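PDB 4GQZ: putative periplasmic or exported protein from Salmonella enterica subsp. enterica serovar Typhimurium, which probably binds copper in the periplasm and contributes to copper resistance. Local coordinates for residues E21-R34 with Q113-P125. Residues are numbered along the deposited sequence; the frame is centred on the assembly and turned at random.
Sequences EQIVDTIDQTPQSR and QSYRNGFIGVWLP
Glu21 lies flat over one face of the Trp123 indole, its carboxylate plane only 3° from that of the ring and its CG 3.6 Å from the centroid of the six-membered ring of Trp123. With CG beside the backbone N (chi1 -69°) and an extended chain, Glu21 runs over the ring counter to the direction of the Trp123 side chain, while Val24 CG1 packs obliquely against Trp123 CZ2. One helical turn on, Asp25 fixes the rotation of the indole: OD1 takes the Trp123 NE1 hydrogen at 3.0 Å through its syn lone pair, close to the ring plane. The same oxygen accepts from a water that links it to Gln29 NE2 and Tyr115 OH. Gln29 CG sits squarely over the Tyr115 ring, 3.4 Å from its centroid, and the phenol oxygen accepts a bond from the Gly121 backbone N, tying the turn at 115-118 to the start of strand 120-125.

At the last residue of the helix, Asp28 OD1 accepts from Asn117 ND2 at 2.9 Å, with carboxylate and amide nearly perpendicular (79°), while Asn117 OD1 closes an Asx turn with Phe119 N. Asn117 CB lies over the centre of the Arg34 guanidinium, whose NH1 binds the carbonyls of Thr30 and Gln32.

Helix 21-28 runs nearly antiparallel to strand 120-125, an outer strand, within this chain, of the three-stranded mixed sheet. Tyr65, Ser67 and His81 also bind the buried Asp28 carboxylate, so this interface combines a stacked, partly exposed end with a polar centre in which several donors would probably stabilise the negative charge of Asp28.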
ATOM      1  N   GLU B  21       1.489   5.286  -0.376  1.00 18.67           N
ATOM      2  CA  GLU B  21       2.693   5.738  -1.075  1.00 21.56           C
ATOM      3  C   GLU B  21       2.689   7.245  -1.335  1.00 21.84           C
ATOM      4  O   GLU B  21       3.710   7.919  -1.160  1.00 19.58           O
ATOM      5  CB  GLU B  21       2.877   5.007  -2.408  1.00 22.14           C
ATOM      6  CG  GLU B  21       3.216   3.534  -2.276  1.00 23.55           C
ATOM      7  CD  GLU B  21       3.934   2.977  -3.503  1.00 29.19           C
ATOM      8  OE1 GLU B  21       4.247   3.752  -4.446  1.00 31.56           O
ATOM      9  OE2 GLU B  21       4.195   1.744  -3.518  1.00 31.18           O
ATOM     10  N   GLN B  22       1.550   7.765  -1.784  1.00 21.59           N
ATOM     11  CA  GLN B  22       1.411   9.198  -2.006  1.00 20.91           C
ATOM     12  C   GLN B  22       1.581   9.967  -0.700  1.00 21.17           C
ATOM     13  O   GLN B  22       2.130  11.065  -0.696  1.00 20.97           O
ATOM     14  CB  GLN B  22       0.055   9.525  -2.656  1.00 22.28           C
ATOM     15  CG  GLN B  22      -0.139   8.881  -4.030  1.00 24.79           C
ATOM     16  CD  GLN B  22      -1.565   9.028  -4.581  1.00 25.95           C
ATOM     17  OE1 GLN B  22      -2.541   9.101  -3.830  1.00 24.70           O
ATOM     18  NE2 GLN B  22      -1.679   9.073  -5.903  1.00 26.78           N
ATOM     19  N   ILE B  23       1.125   9.398   0.411  1.00 19.93           N
ATOM     20  CA  ILE B  23       1.291  10.076   1.709  1.00 20.19           C
ATOM     21  C   ILE B  23       2.769  10.124   2.095  1.00 19.03           C
ATOM     22  O   ILE B  23       3.296  11.185   2.442  1.00 18.74           O
ATOM     23  CB  ILE B  23       0.531   9.369   2.840  1.00 19.25           C
ATOM     24  CG1 ILE B  23      -0.977   9.434   2.599  1.00 21.19           C
ATOM     25  CG2 ILE B  23       0.861   9.996   4.190  1.00 22.39           C
ATOM     26  CD1 ILE B  23      -1.779   8.607   3.595  1.00 21.50           C
ATOM     27  N   VAL B  24       3.424   8.964   2.061  1.00 17.81           N
ATOM     28  CA  VAL B  24       4.853   8.874   2.356  1.00 19.14           C
ATOM     29  C   VAL B  24       5.664   9.787   1.446  1.00 18.40           C
ATOM     30  O   VAL B  24       6.472  10.609   1.941  1.00 19.35           O
ATOM     31  CB  VAL B  24       5.335   7.414   2.284  1.00 20.10           C
ATOM     32  CG1 VAL B  24       6.855   7.329   2.379  1.00 17.15           C
ATOM     33  CG2 VAL B  24       4.680   6.608   3.401  1.00 18.82           C
ATOM     34  N   ASP B  25       5.438   9.684   0.130  1.00 18.89           N
ATOM     35  CA  ASP B  25       6.105  10.570  -0.831  1.00 19.50           C
ATOM     36  C   ASP B  25       5.871  12.049  -0.506  1.00 20.36           C
ATOM     37  O   ASP B  25       6.791  12.860  -0.569  1.00 18.06           O
ATOM     38  CB  ASP B  25       5.607  10.314  -2.259  1.00 21.08           C
ATOM     39  CG  ASP B  25       6.025   8.964  -2.797  1.00 22.36           C
ATOM     40  OD1 ASP B  25       6.881   8.311  -2.169  1.00 21.54           O
ATOM     41  OD2 ASP B  25       5.485   8.554  -3.853  1.00 25.73           O
ATOM     42  N   THR B  26       4.633  12.406  -0.179  1.00 20.15           N
ATOM     43  CA  THR B  26       4.308  13.812   0.070  1.00 21.23           C
ATOM     44  C   THR B  26       5.093  14.324   1.269  1.00 20.16           C
ATOM     45  O   THR B  26       5.676  15.426   1.240  1.00 21.04           O
ATOM     46  CB  THR B  26       2.795  14.008   0.342  1.00 22.32           C
ATOM     47  OG1 THR B  26       2.032  13.530  -0.784  1.00 22.52           O
ATOM     48  CG2 THR B  26       2.483  15.469   0.592  1.00 20.34           C
ATOM     49  N   ILE B  27       5.126  13.520   2.325  1.00 18.45           N
ATOM     50  CA  ILE B  27       5.782  13.953   3.554  1.00 18.91           C
ATOM     51  C   ILE B  27       7.293  14.021   3.381  1.00 19.91           C
ATOM     52  O   ILE B  27       7.929  15.026   3.733  1.00 20.90           O
ATOM     53  CB  ILE B  27       5.422  13.042   4.735  1.00 19.62           C
ATOM     54  CG1 ILE B  27       3.919  13.099   5.023  1.00 20.87           C
ATOM     55  CG2 ILE B  27       6.155  13.475   5.993  1.00 21.11           C
ATOM     56  CD1 ILE B  27       3.514  12.250   6.219  1.00 20.59           C
ATOM     57  N   ASP B  28       7.880  12.965   2.837  1.00 18.87           N
ATOM     58  CA  ASP B  28       9.338  12.926   2.660  1.00 19.36           C
ATOM     59  C   ASP B  28       9.806  14.046   1.747  1.00 20.05           C
ATOM     60  O   ASP B  28      10.891  14.599   1.927  1.00 19.29           O
ATOM     61  CB  ASP B  28       9.751  11.575   2.077  1.00 17.68           C
ATOM     62  CG  ASP B  28      11.160  11.142   2.508  1.00 20.47           C
ATOM     63  OD1 ASP B  28      11.825  11.841   3.319  1.00 19.39           O
ATOM     64  OD2 ASP B  28      11.606  10.079   2.038  1.00 19.25           O
ATOM     65  N   GLN B  29       8.981  14.400   0.767  1.00 19.91           N
ATOM     66  CA  GLN B  29       9.415  15.348  -0.243  1.00 21.16           C
ATOM     67  C   GLN B  29       8.981  16.772   0.068  1.00 23.33           C
ATOM     68  O   GLN B  29       9.188  17.660  -0.758  1.00 25.53           O
ATOM     69  CB  GLN B  29       8.905  14.932  -1.626  1.00 21.90           C
ATOM     70  CG  GLN B  29       9.484  13.613  -2.140  1.00 20.14           C
ATOM     71  CD  GLN B  29       8.824  13.158  -3.427  1.00 22.52           C
ATOM     72  OE1 GLN B  29       8.389  13.985  -4.225  1.00 25.51           O
ATOM     73  NE2 GLN B  29       8.739  11.844  -3.634  1.00 20.75           N
ATOM     74  N   THR B  30       8.396  16.996   1.243  1.00 22.60           N
ATOM     75  CA  THR B  30       7.898  18.337   1.562  1.00 26.26           C
ATOM     76  C   THR B  30       9.070  19.329   1.564  1.00 27.60           C
ATOM     77  O   THR B  30      10.113  19.077   2.174  1.00 26.42           O
ATOM     78  CB  THR B  30       7.061  18.396   2.874  1.00 27.17           C
ATOM     79  OG1 THR B  30       6.553  19.726   3.069  1.00 31.92           O
ATOM     80  CG2 THR B  30       7.901  18.044   4.068  1.00 29.99           C
ATOM     81  N   PRO B  31       8.921  20.437   0.829  1.00 29.00           N
ATOM     82  CA  PRO B  31      10.006  21.418   0.721  1.00 30.91           C
ATOM     83  C   PRO B  31       9.995  22.411   1.876  1.00 32.13           C
ATOM     84  O   PRO B  31       9.923  23.619   1.643  1.00 35.14           O
ATOM     85  CB  PRO B  31       9.667  22.149  -0.576  1.00 31.42           C
ATOM     86  CG  PRO B  31       8.168  22.133  -0.607  1.00 31.65           C
ATOM     87  CD  PRO B  31       7.773  20.786  -0.031  1.00 30.26           C
ATOM     88  N   GLN B  32      10.050  21.907   3.100  1.00 30.30           N
ATOM     89  CA  GLN B  32      10.194  22.756   4.277  1.00 34.16           C
ATOM     90  C   GLN B  32      11.415  22.302   5.051  1.00 33.08           C
ATOM     91  O   GLN B  32      11.811  21.135   4.970  1.00 29.69           O
ATOM     92  CB  GLN B  32       8.994  22.612   5.207  1.00 32.51           C
ATOM     93  CG  GLN B  32       7.650  22.995   4.636  1.00 35.63           C
ATOM     94  CD  GLN B  32       6.535  22.482   5.518  1.00 37.05           C
ATOM     95  OE1 GLN B  32       6.791  22.007   6.626  1.00 38.33           O
ATOM     96  NE2 GLN B  32       5.300  22.557   5.035  1.00 41.42           N
ATOM     97  N   SER B  33      12.001  23.216   5.816  1.00 33.46           N
ATOM     98  CA  SER B  33      13.065  22.840   6.734  1.00 31.40           C
ATOM     99  C   SER B  33      12.467  21.952   7.813  1.00 27.85           C
ATOM    100  O   SER B  33      11.262  22.001   8.082  1.00 26.67           O
ATOM    101  CB  SER B  33      13.718  24.084   7.345  1.00 34.22           C
ATOM    102  OG  SER B  33      12.899  25.227   7.156  1.00 38.52           O
ATOM    103  N   ARG B  34      13.296  21.111   8.412  1.00 25.46           N
ATOM    104  CA  ARG B  34      12.829  20.272   9.504  1.00 25.40           C
ATOM    105  C   ARG B  34      13.101  21.010  10.824  1.00 25.79           C
ATOM    106  O   ARG B  34      14.042  21.807  10.911  1.00 25.75           O
ATOM    107  CB  ARG B  34      13.522  18.903   9.465  1.00 24.94           C
ATOM    108  CG  ARG B  34      13.421  18.155   8.112  1.00 25.05           C
ATOM    109  CD  ARG B  34      11.993  18.174   7.585  1.00 25.28           C
ATOM    110  NE  ARG B  34      11.619  17.039   6.726  1.00 22.41           N
ATOM    111  CZ  ARG B  34      11.318  17.146   5.435  1.00 23.23           C
ATOM    112  NH1 ARG B  34      11.373  18.329   4.833  1.00 22.60           N
ATOM    113  NH2 ARG B  34      10.943  16.069   4.746  1.00 23.65           N
ATOM    114  N   GLN B 113      16.505  13.264  -8.098  1.00 26.42           N
ATOM    115  CA  GLN B 113      16.861  14.485  -7.388  1.00 26.94           C
ATOM    116  C   GLN B 113      16.598  14.305  -5.900  1.00 23.93           C
ATOM    117  O   GLN B 113      15.493  13.925  -5.517  1.00 23.37           O
ATOM    118  CB  GLN B 113      15.978  15.614  -7.906  1.00 27.18           C
ATOM    119  CG  GLN B 113      16.398  17.000  -7.478  1.00 27.97           C
ATOM    120  CD  GLN B 113      17.412  17.601  -8.421  1.00 30.32           C
ATOM    121  OE1 GLN B 113      18.036  16.895  -9.219  1.00 32.73           O
ATOM    122  NE2 GLN B 113      17.578  18.913  -8.347  1.00 32.04           N
ATOM    123  N   SER B 114      17.596  14.558  -5.054  1.00 23.67           N
ATOM    124  CA  SER B 114      17.370  14.512  -3.603  1.00 22.12           C
ATOM    125  C   SER B 114      16.376  15.591  -3.210  1.00 21.87           C
ATOM    126  O   SER B 114      16.256  16.606  -3.897  1.00 23.07           O
ATOM    127  CB  SER B 114      18.675  14.690  -2.822  1.00 23.32           C
ATOM    128  OG  SER B 114      19.282  15.939  -3.127  1.00 23.12           O
ATOM    129  N   TYR B 115      15.654  15.378  -2.115  1.00 20.88           N
ATOM    130  CA  TYR B 115      14.627  16.335  -1.693  1.00 21.05           C
ATOM    131  C   TYR B 115      15.239  17.424  -0.820  1.00 22.59           C
ATOM    132  O   TYR B 115      16.457  17.435  -0.587  1.00 22.21           O
ATOM    133  CB  TYR B 115      13.500  15.632  -0.925  1.00 20.54           C
ATOM    134  CG  TYR B 115      13.119  14.290  -1.515  1.00 20.45           C
ATOM    135  CD1 TYR B 115      13.058  14.108  -2.889  1.00 19.94           C
ATOM    136  CD2 TYR B 115      12.851  13.201  -0.692  1.00 19.74           C
ATOM    137  CE1 TYR B 115      12.735  12.879  -3.437  1.00 22.32           C
ATOM    138  CE2 TYR B 115      12.524  11.962  -1.230  1.00 20.34           C
ATOM    139  CZ  TYR B 115      12.466  11.812  -2.606  1.00 22.19           C
ATOM    140  OH  TYR B 115      12.138  10.588  -3.167  1.00 21.71           O
ATOM    141  N   ARG B 116      14.384  18.324  -0.342  1.00 21.96           N
ATOM    142  CA  ARG B 116      14.772  19.428   0.532  1.00 23.63           C
ATOM    143  C   ARG B 116      15.457  18.891   1.789  1.00 22.27           C
ATOM    144  O   ARG B 116      16.356  19.535   2.342  1.00 19.77           O
ATOM    145  CB  ARG B 116      13.524  20.251   0.890  1.00 26.40           C
ATOM    146  CG  ARG B 116      13.733  21.327   1.970  1.00 27.91           C
ATOM    147  CD  ARG B 116      14.811  22.309   1.555  1.00 32.42           C
ATOM    148  NE  ARG B 116      15.608  22.721   2.710  1.00 36.75           N
ATOM    149  CZ  ARG B 116      15.242  23.677   3.555  1.00 37.22           C
ATOM    150  NH1 ARG B 116      14.091  24.319   3.364  1.00 37.65           N
ATOM    151  NH2 ARG B 116      16.021  23.990   4.591  1.00 38.11           N
ATOM    152  N   ASN B 117      15.047  17.699   2.222  1.00 19.93           N
ATOM    153  CA  ASN B 117      15.629  17.087   3.409  1.00 19.38           C
ATOM    154  C   ASN B 117      16.904  16.281   3.133  1.00 19.20           C
ATOM    155  O   ASN B 117      17.428  15.625   4.029  1.00 17.91           O
ATOM    156  CB  ASN B 117      14.591  16.240   4.163  1.00 19.01           C
ATOM    157  CG  ASN B 117      14.192  14.959   3.408  1.00 18.91           C
ATOM    158  OD1 ASN B 117      14.579  14.757   2.263  1.00 18.49           O
ATOM    159  ND2 ASN B 117      13.407  14.102   4.059  1.00 19.48           N
ATOM    160  N   GLY B 118      17.389  16.321   1.894  1.00 19.31           N
ATOM    161  CA  GLY B 118      18.614  15.620   1.535  1.00 19.31           C
ATOM    162  C   GLY B 118      18.472  14.129   1.269  1.00 19.42           C
ATOM    163  O   GLY B 118      19.474  13.433   1.017  1.00 17.86           O
ATOM    164  N   PHE B 119      17.237  13.625   1.309  1.00 19.18           N
ATOM    165  CA  PHE B 119      17.018  12.196   1.064  1.00 18.67           C
ATOM    166  C   PHE B 119      16.474  11.912  -0.334  1.00 20.16           C
ATOM    167  O   PHE B 119      15.982  12.813  -1.027  1.00 20.07           O
ATOM    168  CB  PHE B 119      16.066  11.613   2.114  1.00 18.64           C
ATOM    169  CG  PHE B 119      16.709  11.360   3.447  1.00 18.61           C
ATOM    170  CD1 PHE B 119      16.914  12.411   4.356  1.00 19.48           C
ATOM    171  CD2 PHE B 119      17.097  10.073   3.808  1.00 16.93           C
ATOM    172  CE1 PHE B 119      17.504  12.184   5.602  1.00 18.69           C
ATOM    173  CE2 PHE B 119      17.689   9.830   5.054  1.00 18.36           C
ATOM    174  CZ  PHE B 119      17.896  10.896   5.957  1.00 19.16           C
ATOM    175  N   ILE B 120      16.595  10.650  -0.740  1.00 17.08           N
ATOM    176  CA  ILE B 120      15.864  10.106  -1.879  1.00 18.85           C
ATOM    177  C   ILE B 120      15.145   8.850  -1.409  1.00 17.97           C
ATOM    178  O   ILE B 120      15.740   8.024  -0.715  1.00 17.74           O
ATOM    179  CB  ILE B 120      16.814   9.696  -3.010  1.00 18.15           C
ATOM    180  CG1 ILE B 120      17.621  10.914  -3.487  1.00 19.46           C
ATOM    181  CG2 ILE B 120      16.023   9.074  -4.154  1.00 20.71           C
ATOM    182  CD1 ILE B 120      18.859  10.572  -4.262  1.00 23.13           C
ATOM    183  N   GLY B 121      13.878   8.687  -1.782  1.00 16.36           N
ATOM    184  CA  GLY B 121      13.154   7.477  -1.428  1.00 17.69           C
ATOM    185  C   GLY B 121      12.893   6.576  -2.629  1.00 19.56           C
ATOM    186  O   GLY B 121      12.571   7.062  -3.714  1.00 18.56           O
ATOM    187  N   VAL B 122      13.074   5.266  -2.461  1.00 17.92           N
ATOM    188  CA  VAL B 122      12.669   4.326  -3.506  1.00 15.83           C
ATOM    189  C   VAL B 122      11.708   3.278  -2.971  1.00 16.91           C
ATOM    190  O   VAL B 122      11.779   2.890  -1.805  1.00 15.77           O
ATOM    191  CB  VAL B 122      13.867   3.615  -4.160  1.00 17.89           C
ATOM    192  CG1 VAL B 122      14.702   4.612  -4.946  1.00 21.62           C
ATOM    193  CG2 VAL B 122      14.725   2.919  -3.099  1.00 16.14           C
ATOM    194  N   TRP B 123      10.823   2.805  -3.841  1.00 17.58           N
ATOM    195  CA  TRP B 123       9.880   1.762  -3.481  1.00 17.06           C
ATOM    196  C   TRP B 123      10.336   0.442  -4.081  1.00 18.49           C
ATOM    197  O   TRP B 123      10.475   0.307  -5.302  1.00 18.51           O
ATOM    198  CB  TRP B 123       8.486   2.139  -3.977  1.00 18.24           C
ATOM    199  CG  TRP B 123       7.898   3.331  -3.242  1.00 18.82           C
ATOM    200  CD1 TRP B 123       7.905   4.644  -3.650  1.00 19.28           C
ATOM    201  CD2 TRP B 123       7.215   3.308  -1.982  1.00 18.31           C
ATOM    202  NE1 TRP B 123       7.269   5.428  -2.718  1.00 19.06           N
ATOM    203  CE2 TRP B 123       6.831   4.635  -1.689  1.00 19.15           C
ATOM    204  CE3 TRP B 123       6.897   2.296  -1.074  1.00 17.31           C
ATOM    205  CZ2 TRP B 123       6.150   4.974  -0.518  1.00 19.56           C
ATOM    206  CZ3 TRP B 123       6.217   2.629   0.082  1.00 19.87           C
ATOM    207  CH2 TRP B 123       5.853   3.962   0.354  1.00 19.77           C
ATOM    208  N   LEU B 124      10.568  -0.537  -3.215  1.00 18.29           N
ATOM    209  CA  LEU B 124      11.280  -1.745  -3.609  1.00 17.23           C
ATOM    210  C   LEU B 124      10.449  -2.992  -3.291  1.00 18.26           C
ATOM    211  O   LEU B 124       9.659  -2.991  -2.343  1.00 19.12           O
ATOM    212  CB  LEU B 124      12.624  -1.800  -2.869  1.00 19.26           C
ATOM    213  CG  LEU B 124      13.640  -0.683  -3.143  1.00 17.83           C
ATOM    214  CD1 LEU B 124      14.856  -0.845  -2.271  1.00 19.15           C
ATOM    215  CD2 LEU B 124      14.067  -0.697  -4.602  1.00 18.80           C
ATOM    216  N   PRO B 125      10.627  -4.062  -4.084  1.00 19.70           N
ATOM    217  CA  PRO B 125       9.976  -5.341  -3.761  1.00 20.71           C
ATOM    218  C   PRO B 125      10.404  -5.787  -2.371  1.00 19.69           C
ATOM    219  O   PRO B 125      11.541  -5.524  -1.978  1.00 19.55           O
ATOM    220  CB  PRO B 125      10.544  -6.315  -4.803  1.00 22.49           C
ATOM    221  CG  PRO B 125      11.157  -5.462  -5.880  1.00 22.64           C
ATOM    222  CD  PRO B 125      11.547  -4.162  -5.235  1.00 21.19           C
TER
HETATM  223  O   HOH W   1       9.599   9.718  -1.988  1.00 21.16           O
HETATM  224  O   HOH W   2      12.252  17.070   1.728  1.00 20.55           O
HETATM  225  O   HOH W   3      11.638  18.383  -1.604  1.00 25.48           O
HETATM  226  O   HOH W   4      12.825  24.971   0.587  1.00 37.87           O
HETATM  227  O   HOH W   5      13.185  14.380   7.245  1.00 20.72           O